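Local coordinates for F5/8 type C domain protein (Bacteroides ovatus, PDB 4ZRX) that is a putative alpha-L-fucosidase, probably hydrolysing terminal fucose from glycans with its barrel domain, and also carries an F5/8 type C domain that may bind sugars, at residues Ala241-Pro246 and Lys272-Ala277; Tyr249-Glu254 and Glu279-Pro284. All blocks are in the same frame, centred on the assembly; numbering follows the deposited sequence. Where two conformers were deposited one is given.

Interaction 1. Residues Ala241-Pro246 and Lys272-Ala277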
loop_
_atom_site.group_PDB
_atom_site.type_symbol
_atom_site.label_atom_id
_atom_site.label_comp_id
_atom_site.label_asym_id
_atom_site.label_seq_id
_atom_site.Cartn_x
_atom_site.Cartn_y
_atom_site.Cartn_z
ATOM N N ALA A 241 -1.904 7.203 18.773
ATOM C CA ALA A 241 -2.232 8.268 19.698
ATOM C C ALA A 241 -1.497 9.498 19.111
ATOM O O ALA A 241 -0.284 9.628 19.247
ATOM C CB ALA A 241 -1.713 7.948 21.126
ATOM N N THR A 242 -2.231 10.343 18.401
ATOM C CA THR A 242 -1.645 11.322 17.506
ATOM C C THR A 242 -2.150 12.734 17.773
ATOM O O THR A 242 -3.295 12.956 18.264
ATOM C CB THR A 242 -1.899 10.943 16.002
ATOM O OG1 THR A 242 -1.310 11.945 15.188
ATOM C CG2 THR A 242 -3.401 10.794 15.663
ATOM N N VAL A 243 -1.277 13.693 17.516
ATOM C CA VAL A 243 -1.633 15.115 17.588
ATOM C C VAL A 243 -2.408 15.583 16.347
ATOM O O VAL A 243 -2.916 16.725 16.312
ATOM C CB VAL A 243 -0.386 15.973 17.767
ATOM C CG1 VAL A 243 0.360 15.576 18.984
ATOM C CG2 VAL A 243 0.542 15.921 16.543
ATOM N N LEU A 244 -2.428 14.774 15.273
ATOM C CA LEU A 244 -3.123 15.176 14.049
ATOM C C LEU A 244 -4.624 15.260 14.282
ATOM O O LEU A 244 -5.225 14.283 14.661
ATOM C CB LEU A 244 -2.796 14.241 12.880
ATOM C CG LEU A 244 -3.316 14.687 11.499
ATOM C CD1 LEU A 244 -2.630 15.893 10.948
ATOM C CD2 LEU A 244 -3.225 13.465 10.503
ATOM N N THR A 245 -5.216 16.421 13.995
ATOM C CA THR A 245 -6.604 16.667 14.276
ATOM C C THR A 245 -7.384 16.147 13.061
ATOM O O THR A 245 -7.129 16.577 11.919
ATOM C CB THR A 245 -6.901 18.164 14.502
ATOM O OG1 THR A 245 -6.135 18.658 15.593
ATOM C CG2 THR A 245 -8.392 18.343 14.778
ATOM N N PRO A 246 -8.366 15.271 13.288
ATOM C CA PRO A 246 -9.249 14.856 12.202
ATOM C C PRO A 246 -9.779 16.008 11.395
ATOM O O PRO A 246 -10.235 17.019 11.967
ATOM C CB PRO A 246 -10.366 14.088 12.917
ATOM C CG PRO A 246 -9.648 13.451 14.025
ATOM C CD PRO A 246 -8.643 14.493 14.508
ATOM N N LYS A 272 8.295 15.230 21.569
ATOM C CA LYS A 272 8.647 16.563 21.100
ATOM C C LYS A 272 7.430 17.287 20.582
ATOM O O LYS A 272 7.206 18.454 20.931
ATOM C CB LYS A 272 9.689 16.437 20.002
ATOM C CG LYS A 272 10.196 17.702 19.346
ATOM C CD LYS A 272 11.062 17.224 18.106
ATOM C CE LYS A 272 11.126 18.184 16.968
ATOM N NZ LYS A 272 12.043 19.303 17.361
ATOM N N ILE A 273 6.654 16.647 19.719
ATOM C CA ILE A 273 5.508 17.335 19.159
ATOM C C ILE A 273 4.345 17.491 20.149
ATOM O O ILE A 273 3.535 18.410 20.005
ATOM C CB ILE A 273 5.127 16.732 17.798
ATOM C CG1 ILE A 273 4.411 17.762 16.929
ATOM C CG2 ILE A 273 4.320 15.408 17.888
ATOM C CD1 ILE A 273 4.734 17.534 15.434
ATOM N N LEU A 274 4.262 16.633 21.177
ATOM C CA LEU A 274 3.299 16.860 22.275
ATOM C C LEU A 274 3.406 18.208 22.927
ATOM O O LEU A 274 2.399 18.734 23.416
ATOM C CB LEU A 274 3.458 15.826 23.387
ATOM C CG LEU A 274 2.960 14.450 23.028
ATOM C CD1 LEU A 274 3.174 13.483 24.213
ATOM C CD2 LEU A 274 1.477 14.522 22.659
ATOM N N GLU A 275 4.610 18.785 22.890
ATOM C CA GLU A 275 4.895 20.078 23.551
ATOM C C GLU A 275 3.897 21.168 23.219
ATOM O O GLU A 275 3.386 21.800 24.121
ATOM C CB GLU A 275 6.318 20.566 23.243
ATOM C CG GLU A 275 7.450 19.682 23.874
ATOM C CD GLU A 275 7.738 19.976 25.345
ATOM O OE1 GLU A 275 7.009 20.785 25.977
ATOM O OE2 GLU A 275 8.703 19.389 25.888
ATOM N N LYS A 276 3.581 21.378 21.949
ATOM C CA LYS A 276 2.596 22.401 21.632
ATOM C C LYS A 276 1.191 21.861 21.442
ATOM O O LYS A 276 0.284 22.652 21.219
ATOM C CB LYS A 276 3.068 23.315 20.498
ATOM C CG LYS A 276 4.048 24.405 21.030
ATOM C CD LYS A 276 4.543 25.359 19.970
ATOM C CE LYS A 276 5.559 24.672 19.061
ATOM N NZ LYS A 276 6.074 25.641 18.041
ATOM N N ALA A 277 0.974 20.554 21.622
ATOM C CA ALA A 277 -0.365 20.013 21.469
ATOM C C ALA A 277 -1.222 20.305 22.679
ATOM O O ALA A 277 -0.725 20.295 23.801
ATOM C CB ALA A 277 -0.303 18.498 21.247
#
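Val243 meets Ile273, Leu274 and Ala277 with both of its methyl groups, and it makes every side-chain contact from 241-246 onto 272-277. The site belongs to the TIM-barrel domain of this putative fucosidase, where the chain leaves the short strand 241-242. Placing CG1 of Val243 opposite its own carbonyl carbon (chi1 -58°) sends CG1 toward Ala277 and Leu274 and CG2 toward Ile273, whose own CG2 borders both methyls. CG1 rests 3.8 Å from CB of Ala277 and 4.0 Å from CD2 of Leu274, whereas CG2 lies 4.0 Å from CG2 of Ile273. Ile273 thus offers its branch methyl, its longer CG1 arm having swung round beside its carbonyl carbon. Leu274 is set at an angle to the valine and closes on it through the end of its side chain. The contact is purely apolar and small, burying 143 Å² in all.

A second shell surrounds the valine: Leu280 of strand 279-290 and Leu259 of helix 252-259 also touch it. Leu274 packs in addition on Ile20 and Val24 of helix 20-27, and Ile273 on Val261.

Backbone bonds hold both segments in shape. Residues 274-277 form a type I beta turn, in which Ala277 N donates to Leu274 O at 2.9 Å, and the turn brings Ala277 back beside Leu274, where both touch CG1 of Val243. Lys23 NZ hydrogen-bonds to the carbonyl oxygens of both Leu274 and Ala277, clasping the turn from helix 20-27. On the other segment, Val243 shares a backbone hydrogen bond with Leu268, and Thr242 OG1 is bonded to the carbonyl of that same leucine. The threonine hydroxyl also makes an ST turn around the valine: its OG1 accepts from Leu244 N at 3.0 Å, with an almost straight N-H...O angle of 169°.

Interaction 2. Residues Tyr249-Glu254 and Glu279-Pro284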
loop_
_atom_site.group_PDB
_atom_site.type_symbol
_atom_site.label_atom_id
_atom_site.label_comp_id
_atom_site.label_asym_id
_atom_site.label_seq_id
_atom_site.Cartn_x
_atom_site.Cartn_y
_atom_site.Cartn_z
ATOM N N TYR A 249 -13.125 18.236 11.830
ATOM C CA TYR A 249 -13.357 19.169 12.903
ATOM C C TYR A 249 -13.032 20.548 12.378
ATOM O O TYR A 249 -12.050 20.743 11.672
ATOM C CB TYR A 249 -12.461 18.873 14.097
ATOM C CG TYR A 249 -12.660 17.539 14.755
ATOM C CD1 TYR A 249 -13.804 16.758 14.555
ATOM C CD2 TYR A 249 -11.707 17.061 15.607
ATOM C CE1 TYR A 249 -13.932 15.512 15.196
ATOM C CE2 TYR A 249 -11.841 15.865 16.233
ATOM C CZ TYR A 249 -12.935 15.096 16.038
ATOM O OH TYR A 249 -13.026 13.924 16.728
ATOM N N ALA A 250 -13.864 21.529 12.736
ATOM C CA ALA A 250 -13.660 22.875 12.224
ATOM C C ALA A 250 -12.273 23.419 12.605
ATOM O O ALA A 250 -11.640 24.119 11.835
ATOM C CB ALA A 250 -14.744 23.804 12.806
ATOM N N ARG A 251 -11.806 23.112 13.806
ATOM C CA ARG A 251 -10.459 23.558 14.252
ATOM C C ARG A 251 -9.237 22.892 13.585
ATOM O O ARG A 251 -8.100 23.319 13.778
ATOM C CB ARG A 251 -10.351 23.346 15.743
ATOM C CG ARG A 251 -10.337 21.879 16.203
ATOM C CD ARG A 251 -10.562 21.864 17.712
ATOM N NE ARG A 251 -10.424 20.568 18.368
ATOM C CZ ARG A 251 -11.381 19.669 18.480
ATOM N NH1 ARG A 251 -12.559 19.848 17.899
ATOM N NH2 ARG A 251 -11.174 18.569 19.169
ATOM N N SER A 252 -9.455 21.831 12.834
ATOM C CA SER A 252 -8.340 21.073 12.298
ATOM C C SER A 252 -7.375 21.868 11.453
ATOM O O SER A 252 -6.201 21.715 11.619
ATOM C CB SER A 252 -8.801 19.819 11.523
ATOM O OG SER A 252 -9.540 20.144 10.377
ATOM N N GLN A 253 -7.842 22.689 10.509
ATOM C CA GLN A 253 -6.876 23.313 9.608
ATOM C C GLN A 253 -5.917 24.230 10.383
ATOM O O GLN A 253 -4.709 24.179 10.154
ATOM C CB GLN A 253 -7.577 24.077 8.483
ATOM C CG GLN A 253 -6.636 24.744 7.490
ATOM C CD GLN A 253 -7.353 25.845 6.713
ATOM O OE1 GLN A 253 -7.910 25.590 5.656
ATOM N NE2 GLN A 253 -7.393 27.061 7.277
ATOM N N GLU A 254 -6.448 25.059 11.291
ATOM C CA GLU A 254 -5.606 25.970 12.073
ATOM C C GLU A 254 -4.698 25.205 13.031
ATOM O O GLU A 254 -3.535 25.502 13.120
ATOM C CB GLU A 254 -6.425 27.012 12.861
ATOM C CG GLU A 254 -5.589 28.210 13.333
ATOM C CD GLU A 254 -6.391 29.210 14.142
ATOM O OE1 GLU A 254 -6.969 28.812 15.175
ATOM O OE2 GLU A 254 -6.425 30.397 13.759
ATOM N N GLU A 279 -4.360 18.609 22.766
ATOM C CA GLU A 279 -5.243 17.474 22.802
ATOM C C GLU A 279 -4.642 16.356 21.971
ATOM O O GLU A 279 -3.670 16.569 21.268
ATOM C CB GLU A 279 -6.639 17.840 22.322
ATOM C CG GLU A 279 -6.721 18.497 20.953
ATOM C CD GLU A 279 -8.112 18.948 20.582
ATOM O OE1 GLU A 279 -9.134 18.394 21.086
ATOM O OE2 GLU A 279 -8.204 19.828 19.702
ATOM N N LEU A 280 -5.203 15.164 22.125
ATOM C CA LEU A 280 -4.667 13.995 21.488
ATOM C C LEU A 280 -5.802 13.084 21.102
ATOM O O LEU A 280 -6.834 13.013 21.779
ATOM C CB LEU A 280 -3.617 13.302 22.366
ATOM C CG LEU A 280 -2.572 12.401 21.670
ATOM C CD1 LEU A 280 -1.534 13.273 20.978
ATOM C CD2 LEU A 280 -1.851 11.519 22.732
ATOM N N PHE A 281 -5.601 12.399 19.975
ATOM C CA PHE A 281 -6.652 11.622 19.360
ATOM C C PHE A 281 -6.212 10.190 19.151
ATOM O O PHE A 281 -5.101 9.982 18.680
ATOM C CB PHE A 281 -7.070 12.223 17.997
ATOM C CG PHE A 281 -7.393 13.672 18.040
ATOM C CD1 PHE A 281 -8.655 14.113 18.359
ATOM C CD2 PHE A 281 -6.421 14.610 17.767
ATOM C CE1 PHE A 281 -8.922 15.483 18.428
ATOM C CE2 PHE A 281 -6.676 15.951 17.837
ATOM C CZ PHE A 281 -7.928 16.380 18.170
ATOM N N TRP A 282 -7.097 9.202 19.417
ATOM C CA TRP A 282 -6.836 7.837 18.930
ATOM C C TRP A 282 -7.371 7.833 17.497
ATOM O O TRP A 282 -8.602 7.910 17.218
ATOM C CB TRP A 282 -7.486 6.725 19.775
ATOM C CG TRP A 282 -6.957 5.392 19.297
ATOM C CD1 TRP A 282 -7.441 4.642 18.303
ATOM C CD2 TRP A 282 -5.760 4.735 19.742
ATOM N NE1 TRP A 282 -6.627 3.588 18.044
ATOM C CE2 TRP A 282 -5.605 3.586 18.947
ATOM C CE3 TRP A 282 -4.820 4.996 20.734
ATOM C CZ2 TRP A 282 -4.561 2.676 19.137
ATOM C CZ3 TRP A 282 -3.760 4.088 20.915
ATOM C CH2 TRP A 282 -3.664 2.932 20.114
ATOM N N TYR A 283 -6.448 7.780 16.541
ATOM C CA TYR A 283 -6.799 8.052 15.123
ATOM C C TYR A 283 -5.807 7.252 14.332
ATOM O O TYR A 283 -4.778 7.755 13.931
ATOM C CB TYR A 283 -6.715 9.544 14.903
ATOM C CG TYR A 283 -7.243 10.114 13.600
ATOM C CD1 TYR A 283 -8.403 9.600 12.984
ATOM C CD2 TYR A 283 -6.653 11.246 13.042
ATOM C CE1 TYR A 283 -8.886 10.117 11.801
ATOM C CE2 TYR A 283 -7.154 11.782 11.822
ATOM C CZ TYR A 283 -8.288 11.234 11.243
ATOM O OH TYR A 283 -8.827 11.809 10.091
ATOM N N PRO A 284 -6.112 5.978 14.116
ATOM C CA PRO A 284 -5.122 5.056 13.624
ATOM C C PRO A 284 -5.048 4.974 12.123
ATOM O O PRO A 284 -6.024 5.156 11.449
ATOM C CB PRO A 284 -5.593 3.715 14.191
ATOM C CG PRO A 284 -7.084 3.831 14.185
ATOM C CD PRO A 284 -7.297 5.250 14.646
#
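Arg251 and Glu279 approach from opposite directions and join in a side-on, two-pronged salt bridge, their guanidinium and carboxylate groups nearly coplanar. NE donates to OE2 of Glu279 at 2.7 Å, with an N-H...O angle of 168°; this oxygen lies in the guanidinium plane and is approached through its syn lone pair. The second prong, from Arg251 NH2 to Glu279 OE1 at 2.8 Å, is more tilted, and OE1 is also hydrogen-bonded to NE2 of His11. Arg251 reaches the glutamate because its CG sits between the backbone N and carbonyl carbon (chi1 68°), from where the chain runs extended as far as NE.

Beside the ion pair, the rings of Tyr249 and Phe281 slide past each other with their planes at 51°, neither stacked nor edge-to-face. CE1 of Phe281 comes 3.7 Å from CE2 of Tyr249, at the edge of the tyrosine ring. That same CE1 lies 3.9 Å from Arg251 NH2, which lines the phenyl edge, so one aromatic corner touches both partners. The tyrosine hydroxyl bonds to Asp222. Replacing Arg251 by an alanine would probably leave the Glu279 carboxylate with His11 but without its charge partner, and remove the group that lies along the Phe281 edge.

The type I turn 249-252 leads into helix 252-259, with Tyr249 O accepting from both the backbone N and the OG of Ser252. The salt bridge and ring pair hold this turn against strand 279-290, while His11 of strand 11-13, antiparallel to 279-290, meets Phe281 and touches Arg251.

In the fold
The two contacts are interleaved along the chain: 241-246 leads to 249-254, and 272-277 to 279-284, so each segment of interaction 1 is followed closely by one of interaction 2. Their centres lie about 8 Å apart in the same barrel domain. Strands 241-242 and 279-290 are antiparallel neighbours, joined where Thr242 N lies 2.9 Å from Phe281 O, a probable hydrogen bond. The segments also pack directly, with Leu244 O 3.3 Å from Phe281 CD2 and Pro246 O 3.2 Å from Ser252 CB. Helix 252-259 links the two further: the turn leading into it carries the Tyr249 and Arg251 contacts of interaction 2, and its Leu259 packs on Val243 of interaction 1.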